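PDB 6HDY: 2-hydroxyisobutyryl-CoA synthetase from Aquincola tertiaricarbonis, which belongs to the AMP-binding enzymes of the ANL superfamily, in which a large AMP-binding domain is followed by a smaller C-terminal domain. Local coordinates for residues R406-D411 with V476-N481; D372-R377 with H400-T405; I154-G157 with R161-D164. All blocks are in the same frame, centred on the assembly; numbering follows the deposited sequence.

How the contacts relate
From the N terminus, contact 3 comes first: it closes a very short loop between helix 141-157 and strand 165-168 in the large AMP-binding part of the chain. Contact 2 then joins strand 374-376 to strand 399-403 and the residues just after it, and contact 1 opens immediately afterwards, bringing 406-411 to helix 474-486. The three follow one another in series; none nests in or crosses another. Contacts 1 and 2 are neighbours, their centres about 9 Å apart, and Met410 O probably accepts a hydrogen bond from Arg377 N at 3.1 Å. Together they bind hairpin, sheet and last helix. Contact 3 lies across the chain's centre, about 40 Å from contact 2 between centres.

Contact 1 (R406-D411 with V476-N481); sequences RESAMD and VFRALN
Phe477 carries its CG anti to the backbone N (chi1 179°), while Met410 turns CG beside its own backbone N (chi1 -70°) and continues extended through chi2, which brings CG and SD to the ring in a Met-aromatic contact. It joins helix 474-486 to the loop that links the antiparallel strands 399-403 and 413-419 of the C-terminal mixed sheet. Met410 CG approaches Phe477 CZ to 3.7 Å, and the next atom along, Met410 SD, lies 3.7 Å from Phe477 CE1. Measured to the middle of the Phe477 ring, Met410 SD is 4.6 Å away and 44° off the normal, an oblique approach. Both residues are buried. The Phe477 side chain also packs on Val403, Thr405 and Leu414, so the same phenyl group that receives the methionine fastens the helix to the sheet. At the exposed border the interaction is looser and polar. The long side chain of Arg478, bent at chi2, reaches back towards the loop. The Arg478 guanidinium approaches obliquely without forming a hydrogen bond, Arg478 NH2 stopping 3.6 Å from Ser408 OG.

Contact 2 (D372-R377 with H400-T405); sequences DMFTIR and HRIVIT
The CA atoms of Phe374 and Ile404, the nearest pair between the two segments, stand 8.0 Å apart, and these extended backbones meet through side chains. Strand 374-376 pairs with 379-381 in an antiparallel hairpin, whose sequence and position are consistent with the A8 motif of ANL enzymes; strand 399-403 lies within the mixed sheet of the C-terminal domain. Ile402, in the strand, and Ile404, just beyond its end, keep the same alternation in an extended chain and face the hairpin, and Phe374 faces them. The phenylalanine takes an uncommon torsion, CG lying between the backbone N and the carbonyl carbon (chi1 53°), which directs its ring along the two isoleucines. Ile404 covers one end: its CG2 sits over a face, 4.2 Å from the centroid of the Phe374 ring and 14° off the normal, a CH-pi contact displaced toward the rim. The other branch reaches the CB end of the phenylalanine, Ile404 CD1 coming within 3.8 Å of Phe374 CB. Ile386 of helix 383-391 and Leu413 of strand 413-419 also pack against Phe374, so hairpin, helix and sheet share one apolar cluster. At the ring's far end, Phe374 CZ meets Ile402 CG2 obliquely at 3.9 Å.

Contact 3 (I154-G157 with R161-D164); sequences IMWG and RPGD
One face of the Trp156 indole is covered by the guanidinium of Arg161, which lies flat on it with the planes 9° apart and the centres separated by 3.7 Å. The arginine side chain spans both rings: CZ sits above the five-membered ring in a cation-pi contact, and the methylene Arg161 CD makes a CH-pi contact 3.8 Å from the centroid of the six-membered ring of Trp156. At the guanidinium's edge, in its own plane, lies the backbone oxygen of the same tryptophan. Arg161 NH1 donates to a lone pair of Trp156 O, in the carbonyl plane, at 2.8 Å with an N-H...O angle of 157°. A bend in the arginine chain at chi2 (-69°) lays the outer part of the side chain along the indole. Pro162 adds an oblique touch, its CD 3.7 Å from Trp156 CZ3, while the indole nitrogen NE1 is bound elsewhere, to Ser31 O.

The setting is the link from helix 141-157 to strand 165-168 of the parallel sheet. Arg161 to Asp164 form a type II beta turn, with Asp164 N bonded to Arg161 O at 3.0 Å. A second bond runs the opposite way along the chain: Arg161 N donates to Asp164 OD2 at 2.8 Å, approaching well out of the carboxylate plane.

Trp156 by itself supplies two restraints on the guanidinium: the stack helps set its tilt and the hydrogen bond its rotation. A positive charge near the C-terminal part of the helix, whose last carbonyl groups point their negative ends that way, would probably be electrostatically favourable.

Contact 1 (R406-D411 with V476-N481)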
loop_
_atom_site.group_PDB
_atom_site.type_symbol
_atom_site.label_atom_id
_atom_site.label_comp_id
_atom_site.label_asym_id
_atom_site.label_seq_id
_atom_site.Cartn_x
_atom_site.Cartn_y
_atom_site.Cartn_z
ATOM N N ARG A 406 8.013 -28.202 21.021
ATOM C CA ARG A 406 7.847 -29.327 20.092
ATOM C C ARG A 406 9.033 -30.286 20.188
ATOM O O ARG A 406 9.039 -31.325 19.528
ATOM C CB ARG A 406 7.529 -28.883 18.652
ATOM C CG ARG A 406 6.054 -28.492 18.502
ATOM C CD ARG A 406 5.536 -28.629 17.078
ATOM N NE ARG A 406 4.252 -27.949 16.883
ATOM C CZ ARG A 406 4.133 -26.661 16.586
ATOM N NH1 ARG A 406 5.212 -25.895 16.471
ATOM N NH2 ARG A 406 2.932 -26.120 16.427
ATOM N N GLU A 407 9.991 -29.967 21.084
ATOM C CA GLU A 407 11.216 -30.734 21.347
ATOM C C GLU A 407 10.997 -31.914 22.308
ATOM O O GLU A 407 11.684 -32.938 22.198
ATOM C CB GLU A 407 12.313 -29.801 21.892
ATOM C CG GLU A 407 12.946 -28.910 20.833
ATOM C CD GLU A 407 13.732 -27.732 21.378
ATOM O OE1 GLU A 407 14.846 -27.949 21.908
ATOM O OE2 GLU A 407 13.244 -26.585 21.246
ATOM N N SER A 408 10.084 -31.750 23.278
ATOM C CA SER A 408 9.737 -32.788 24.257
ATOM C C SER A 408 8.211 -32.915 24.356
ATOM O O SER A 408 7.499 -31.988 23.943
ATOM C CB SER A 408 10.355 -32.481 25.620
ATOM O OG SER A 408 10.158 -31.132 26.016
ATOM N N ALA A 409 7.703 -34.064 24.867
ATOM C CA ALA A 409 6.257 -34.281 25.008
ATOM C C ALA A 409 5.648 -33.393 26.105
ATOM O O ALA A 409 6.266 -33.201 27.159
ATOM C CB ALA A 409 5.959 -35.747 25.278
ATOM N N MET A 410 4.455 -32.817 25.834
ATOM C CA MET A 410 3.777 -31.945 26.790
ATOM C C MET A 410 2.657 -32.648 27.530
ATOM O O MET A 410 1.797 -33.279 26.905
ATOM C CB MET A 410 3.244 -30.687 26.113
ATOM C CG MET A 410 4.323 -29.741 25.671
ATOM S SD MET A 410 3.623 -28.363 24.754
ATOM C CE MET A 410 3.079 -29.189 23.269
ATOM N N ASP A 411 2.668 -32.518 28.873
ATOM C CA ASP A 411 1.660 -33.107 29.756
ATOM C C ASP A 411 0.471 -32.156 29.955
ATOM O O ASP A 411 -0.673 -32.611 30.101
ATOM C CB ASP A 411 2.287 -33.489 31.102
ATOM C CG ASP A 411 3.247 -34.669 31.024
ATOM O OD1 ASP A 411 2.897 -35.682 30.372
ATOM O OD2 ASP A 411 4.330 -34.601 31.655
ATOM N N VAL A 476 11.379 -20.940 27.181
ATOM C CA VAL A 476 10.222 -20.139 27.598
ATOM C C VAL A 476 9.189 -21.059 28.282
ATOM O O VAL A 476 8.641 -20.698 29.330
ATOM C CB VAL A 476 9.628 -19.300 26.417
ATOM C CG1 VAL A 476 8.356 -18.574 26.827
ATOM C CG2 VAL A 476 10.651 -18.293 25.900
ATOM N N PHE A 477 8.951 -22.252 27.683
ATOM C CA PHE A 477 8.031 -23.281 28.187
ATOM C C PHE A 477 8.447 -23.760 29.584
ATOM O O PHE A 477 7.613 -23.802 30.500
ATOM C CB PHE A 477 7.939 -24.475 27.204
ATOM C CG PHE A 477 7.036 -25.599 27.667
ATOM C CD1 PHE A 477 5.671 -25.577 27.392
ATOM C CD2 PHE A 477 7.549 -26.680 28.379
ATOM C CE1 PHE A 477 4.833 -26.610 27.830
ATOM C CE2 PHE A 477 6.704 -27.703 28.827
ATOM C CZ PHE A 477 5.351 -27.656 28.552
ATOM N N ARG A 478 9.739 -24.137 29.731
ATOM C CA ARG A 478 10.282 -24.626 30.988
ATOM C C ARG A 478 10.253 -23.548 32.058
ATOM O O ARG A 478 9.780 -23.826 33.156
ATOM C CB ARG A 478 11.665 -25.261 30.805
ATOM C CG ARG A 478 11.581 -26.511 29.937
ATOM C CD ARG A 478 12.472 -27.614 30.417
ATOM N NE ARG A 478 12.165 -28.874 29.743
ATOM C CZ ARG A 478 13.052 -29.602 29.075
ATOM N NH1 ARG A 478 14.315 -29.202 28.982
ATOM N NH2 ARG A 478 12.688 -30.741 28.502
ATOM N N ALA A 479 10.630 -22.296 31.703
ATOM C CA ALA A 479 10.599 -21.149 32.618
ATOM C C ALA A 479 9.192 -20.880 33.134
ATOM O O ALA A 479 9.025 -20.650 34.331
ATOM C CB ALA A 479 11.146 -19.907 31.935
ATOM N N LEU A 480 8.183 -20.953 32.242
ATOM C CA LEU A 480 6.783 -20.726 32.586
ATOM C C LEU A 480 6.223 -21.841 33.481
ATOM O O LEU A 480 5.627 -21.528 34.513
ATOM C CB LEU A 480 5.912 -20.474 31.345
ATOM C CG LEU A 480 4.418 -20.133 31.580
ATOM C CD1 LEU A 480 4.231 -18.938 32.542
ATOM C CD2 LEU A 480 3.724 -19.865 30.282
ATOM N N ASN A 481 6.439 -23.123 33.103
ATOM C CA ASN A 481 5.983 -24.285 33.872
ATOM C C ASN A 481 6.529 -24.249 35.307
ATOM O O ASN A 481 5.751 -24.344 36.255
ATOM C CB ASN A 481 6.341 -25.600 33.165
ATOM C CG ASN A 481 5.314 -26.695 33.370
ATOM O OD1 ASN A 481 4.231 -26.489 33.945
ATOM N ND2 ASN A 481 5.622 -27.884 32.886
#

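Contact 2 (D372-R377 with H400-T405)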
loop_
_atom_site.group_PDB
_atom_site.type_symbol
_atom_site.label_atom_id
_atom_site.label_comp_id
_atom_site.label_asym_id
_atom_site.label_seq_id
_atom_site.Cartn_x
_atom_site.Cartn_y
_atom_site.Cartn_z
ATOM N N ASP A 372 0.767 -26.060 12.384
ATOM C CA ASP A 372 0.561 -25.237 13.571
ATOM C C ASP A 372 0.036 -26.051 14.758
ATOM O O ASP A 372 0.218 -25.640 15.916
ATOM C CB ASP A 372 -0.355 -24.046 13.263
ATOM C CG ASP A 372 0.305 -22.983 12.405
ATOM O OD1 ASP A 372 1.545 -23.074 12.183
ATOM O OD2 ASP A 372 -0.412 -22.054 11.952
ATOM N N MET A 373 -0.630 -27.182 14.458
ATOM C CA MET A 373 -1.183 -28.094 15.442
ATOM C C MET A 373 -0.064 -28.635 16.375
ATOM O O MET A 373 1.048 -28.918 15.919
ATOM C CB MET A 373 -1.921 -29.251 14.733
ATOM C CG MET A 373 -2.551 -30.261 15.693
ATOM S SD MET A 373 -2.003 -31.985 15.499
ATOM C CE MET A 373 -0.428 -31.933 16.222
ATOM N N PHE A 374 -0.384 -28.772 17.667
ATOM C CA PHE A 374 0.500 -29.327 18.695
ATOM C C PHE A 374 -0.265 -30.404 19.464
ATOM O O PHE A 374 -1.499 -30.434 19.441
ATOM C CB PHE A 374 1.044 -28.232 19.628
ATOM C CG PHE A 374 -0.035 -27.368 20.240
ATOM C CD1 PHE A 374 -0.514 -26.247 19.569
ATOM C CD2 PHE A 374 -0.595 -27.692 21.470
ATOM C CE1 PHE A 374 -1.545 -25.475 20.111
ATOM C CE2 PHE A 374 -1.626 -26.918 22.013
ATOM C CZ PHE A 374 -2.089 -25.809 21.333
ATOM N N THR A 375 0.462 -31.298 20.125
ATOM C CA THR A 375 -0.141 -32.406 20.858
ATOM C C THR A 375 0.167 -32.350 22.355
ATOM O O THR A 375 1.328 -32.231 22.749
ATOM C CB THR A 375 0.258 -33.734 20.196
ATOM O OG1 THR A 375 -0.235 -33.724 18.857
ATOM C CG2 THR A 375 -0.309 -34.951 20.916
ATOM N N ILE A 376 -0.891 -32.443 23.181
ATOM C CA ILE A 376 -0.793 -32.492 24.640
ATOM C C ILE A 376 -1.524 -33.749 25.141
ATOM O O ILE A 376 -2.725 -33.883 24.912
ATOM C CB ILE A 376 -1.221 -31.168 25.334
ATOM C CG1 ILE A 376 -0.298 -30.016 24.880
ATOM C CG2 ILE A 376 -1.149 -31.334 26.862
ATOM C CD1 ILE A 376 -0.770 -28.728 25.074
ATOM N N ARG A 377 -0.765 -34.697 25.751
ATOM C CA ARG A 377 -1.220 -36.004 26.264
ATOM C C ARG A 377 -2.068 -36.780 25.234
ATOM O O ARG A 377 -3.213 -37.169 25.506
ATOM C CB ARG A 377 -1.919 -35.886 27.634
ATOM C CG ARG A 377 -0.955 -35.837 28.816
ATOM C CD ARG A 377 -1.665 -36.067 30.143
ATOM N NE ARG A 377 -2.142 -37.448 30.300
ATOM C CZ ARG A 377 -1.719 -38.292 31.237
ATOM N NH1 ARG A 377 -0.809 -37.910 32.125
ATOM N NH2 ARG A 377 -2.209 -39.524 31.298
ATOM N N HIS A 400 -4.263 -13.516 24.354
ATOM C CA HIS A 400 -3.643 -14.664 25.021
ATOM C C HIS A 400 -2.455 -15.137 24.192
ATOM O O HIS A 400 -2.311 -14.740 23.026
ATOM C CB HIS A 400 -4.655 -15.813 25.230
ATOM C CG HIS A 400 -5.048 -16.527 23.970
ATOM N ND1 HIS A 400 -6.064 -16.056 23.159
ATOM C CD2 HIS A 400 -4.554 -17.670 23.429
ATOM C CE1 HIS A 400 -6.162 -16.922 22.163
ATOM N NE2 HIS A 400 -5.270 -17.902 22.276
ATOM N N ARG A 401 -1.609 -15.971 24.801
ATOM C CA ARG A 401 -0.482 -16.643 24.169
ATOM C C ARG A 401 -0.551 -18.103 24.605
ATOM O O ARG A 401 -0.989 -18.410 25.724
ATOM C CB ARG A 401 0.881 -16.057 24.589
ATOM C CG ARG A 401 1.230 -14.647 24.080
ATOM C CD ARG A 401 1.642 -14.555 22.610
ATOM N NE ARG A 401 0.497 -14.092 21.852
ATOM C CZ ARG A 401 0.398 -12.911 21.259
ATOM N NH1 ARG A 401 1.446 -12.101 21.191
ATOM N NH2 ARG A 401 -0.736 -12.545 20.705
ATOM N N ILE A 402 -0.152 -19.000 23.706
ATOM C CA ILE A 402 -0.036 -20.433 23.969
ATOM C C ILE A 402 1.478 -20.679 24.002
ATOM O O ILE A 402 2.174 -20.257 23.075
ATOM C CB ILE A 402 -0.756 -21.297 22.903
ATOM C CG1 ILE A 402 -2.201 -20.819 22.658
ATOM C CG2 ILE A 402 -0.704 -22.775 23.266
ATOM C CD1 ILE A 402 -2.733 -21.180 21.277
ATOM N N VAL A 403 1.996 -21.229 25.121
ATOM C CA VAL A 403 3.427 -21.498 25.296
ATOM C C VAL A 403 3.650 -23.016 25.222
ATOM O O VAL A 403 3.114 -23.773 26.039
ATOM C CB VAL A 403 4.069 -20.815 26.543
ATOM C CG1 VAL A 403 5.538 -21.182 26.680
ATOM C CG2 VAL A 403 3.913 -19.294 26.485
ATOM N N ILE A 404 4.371 -23.453 24.175
ATOM C CA ILE A 404 4.611 -24.876 23.903
ATOM C C ILE A 404 6.081 -25.214 23.686
ATOM O O ILE A 404 6.944 -24.338 23.613
ATOM C CB ILE A 404 3.746 -25.407 22.695
ATOM C CG1 ILE A 404 4.314 -24.928 21.316
ATOM C CG2 ILE A 404 2.238 -25.109 22.850
ATOM C CD1 ILE A 404 3.836 -25.719 20.066
ATOM N N THR A 405 6.339 -26.515 23.559
ATOM C CA THR A 405 7.615 -27.080 23.157
ATOM C C THR A 405 7.362 -28.227 22.182
ATOM O O THR A 405 6.546 -29.108 22.467
ATOM C CB THR A 405 8.543 -27.417 24.343
ATOM O OG1 THR A 405 9.818 -27.724 23.791
ATOM C CG2 THR A 405 8.042 -28.593 25.216
#

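Contact 3 (I154-G157 with R161-D164)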
loop_
_atom_site.group_PDB
_atom_site.type_symbol
_atom_site.label_atom_id
_atom_site.label_comp_id
_atom_site.label_asym_id
_atom_site.label_seq_id
_atom_site.Cartn_x
_atom_site.Cartn_y
_atom_site.Cartn_z
ATOM N N ILE A 154 -17.494 -12.065 -6.365
ATOM C CA ILE A 154 -17.618 -12.627 -5.022
ATOM C C ILE A 154 -17.983 -11.517 -4.003
ATOM O O ILE A 154 -18.728 -11.784 -3.075
ATOM C CB ILE A 154 -16.300 -13.389 -4.683
ATOM C CG1 ILE A 154 -16.102 -14.590 -5.630
ATOM C CG2 ILE A 154 -16.275 -13.838 -3.237
ATOM C CD1 ILE A 154 -14.666 -15.041 -5.796
ATOM N N MET A 155 -17.461 -10.282 -4.176
ATOM C CA MET A 155 -17.789 -9.159 -3.280
ATOM C C MET A 155 -19.274 -8.753 -3.467
ATOM O O MET A 155 -19.941 -8.379 -2.507
ATOM C CB MET A 155 -16.837 -7.973 -3.526
ATOM C CG MET A 155 -15.494 -8.119 -2.820
ATOM S SD MET A 155 -14.273 -6.880 -3.359
ATOM C CE MET A 155 -15.083 -5.387 -2.852
ATOM N N TRP A 156 -19.783 -8.868 -4.707
ATOM C CA TRP A 156 -21.185 -8.638 -5.043
ATOM C C TRP A 156 -22.013 -9.697 -4.277
ATOM O O TRP A 156 -23.060 -9.365 -3.711
ATOM C CB TRP A 156 -21.404 -8.738 -6.566
ATOM C CG TRP A 156 -22.841 -8.594 -6.974
ATOM C CD1 TRP A 156 -23.828 -9.518 -6.835
ATOM C CD2 TRP A 156 -23.447 -7.451 -7.585
ATOM N NE1 TRP A 156 -25.025 -9.003 -7.260
ATOM C CE2 TRP A 156 -24.821 -7.741 -7.744
ATOM C CE3 TRP A 156 -22.964 -6.200 -8.004
ATOM C CZ2 TRP A 156 -25.716 -6.843 -8.334
ATOM C CZ3 TRP A 156 -23.854 -5.302 -8.575
ATOM C CH2 TRP A 156 -25.216 -5.622 -8.724
ATOM N N GLY A 157 -21.488 -10.922 -4.202
ATOM C CA GLY A 157 -22.097 -12.024 -3.456
ATOM C C GLY A 157 -22.253 -11.758 -1.966
ATOM O O GLY A 157 -23.108 -12.369 -1.306
ATOM N N ARG A 161 -21.846 -3.302 -3.249
ATOM C CA ARG A 161 -22.363 -2.760 -4.506
ATOM C C ARG A 161 -21.595 -1.608 -5.114
ATOM O O ARG A 161 -20.923 -0.887 -4.375
ATOM C CB ARG A 161 -23.828 -2.309 -4.274
ATOM C CG ARG A 161 -24.817 -3.445 -3.976
ATOM C CD ARG A 161 -25.060 -4.336 -5.184
ATOM N NE ARG A 161 -26.019 -5.417 -4.892
ATOM C CZ ARG A 161 -25.685 -6.640 -4.506
ATOM N NH1 ARG A 161 -24.407 -6.960 -4.308
ATOM N NH2 ARG A 161 -26.623 -7.544 -4.281
ATOM N N PRO A 162 -21.789 -1.312 -6.432
ATOM C CA PRO A 162 -21.173 -0.107 -7.009
ATOM C C PRO A 162 -21.542 1.140 -6.196
ATOM O O PRO A 162 -22.683 1.266 -5.726
ATOM C CB PRO A 162 -21.793 -0.028 -8.411
ATOM C CG PRO A 162 -22.118 -1.428 -8.748
ATOM C CD PRO A 162 -22.568 -2.044 -7.454
ATOM N N GLY A 163 -20.554 1.999 -5.971
ATOM C CA GLY A 163 -20.740 3.229 -5.217
ATOM C C GLY A 163 -20.533 3.081 -3.733
ATOM O O GLY A 163 -20.423 4.087 -3.037
ATOM N N ASP A 164 -20.508 1.841 -3.223
ATOM C CA ASP A 164 -20.221 1.607 -1.804
ATOM C C ASP A 164 -18.764 1.955 -1.507
ATOM O O ASP A 164 -17.870 1.621 -2.285
ATOM C CB ASP A 164 -20.415 0.141 -1.444
ATOM C CG ASP A 164 -21.842 -0.304 -1.203
ATOM O OD1 ASP A 164 -22.734 0.583 -1.036
ATOM O OD2 ASP A 164 -22.061 -1.530 -1.096
#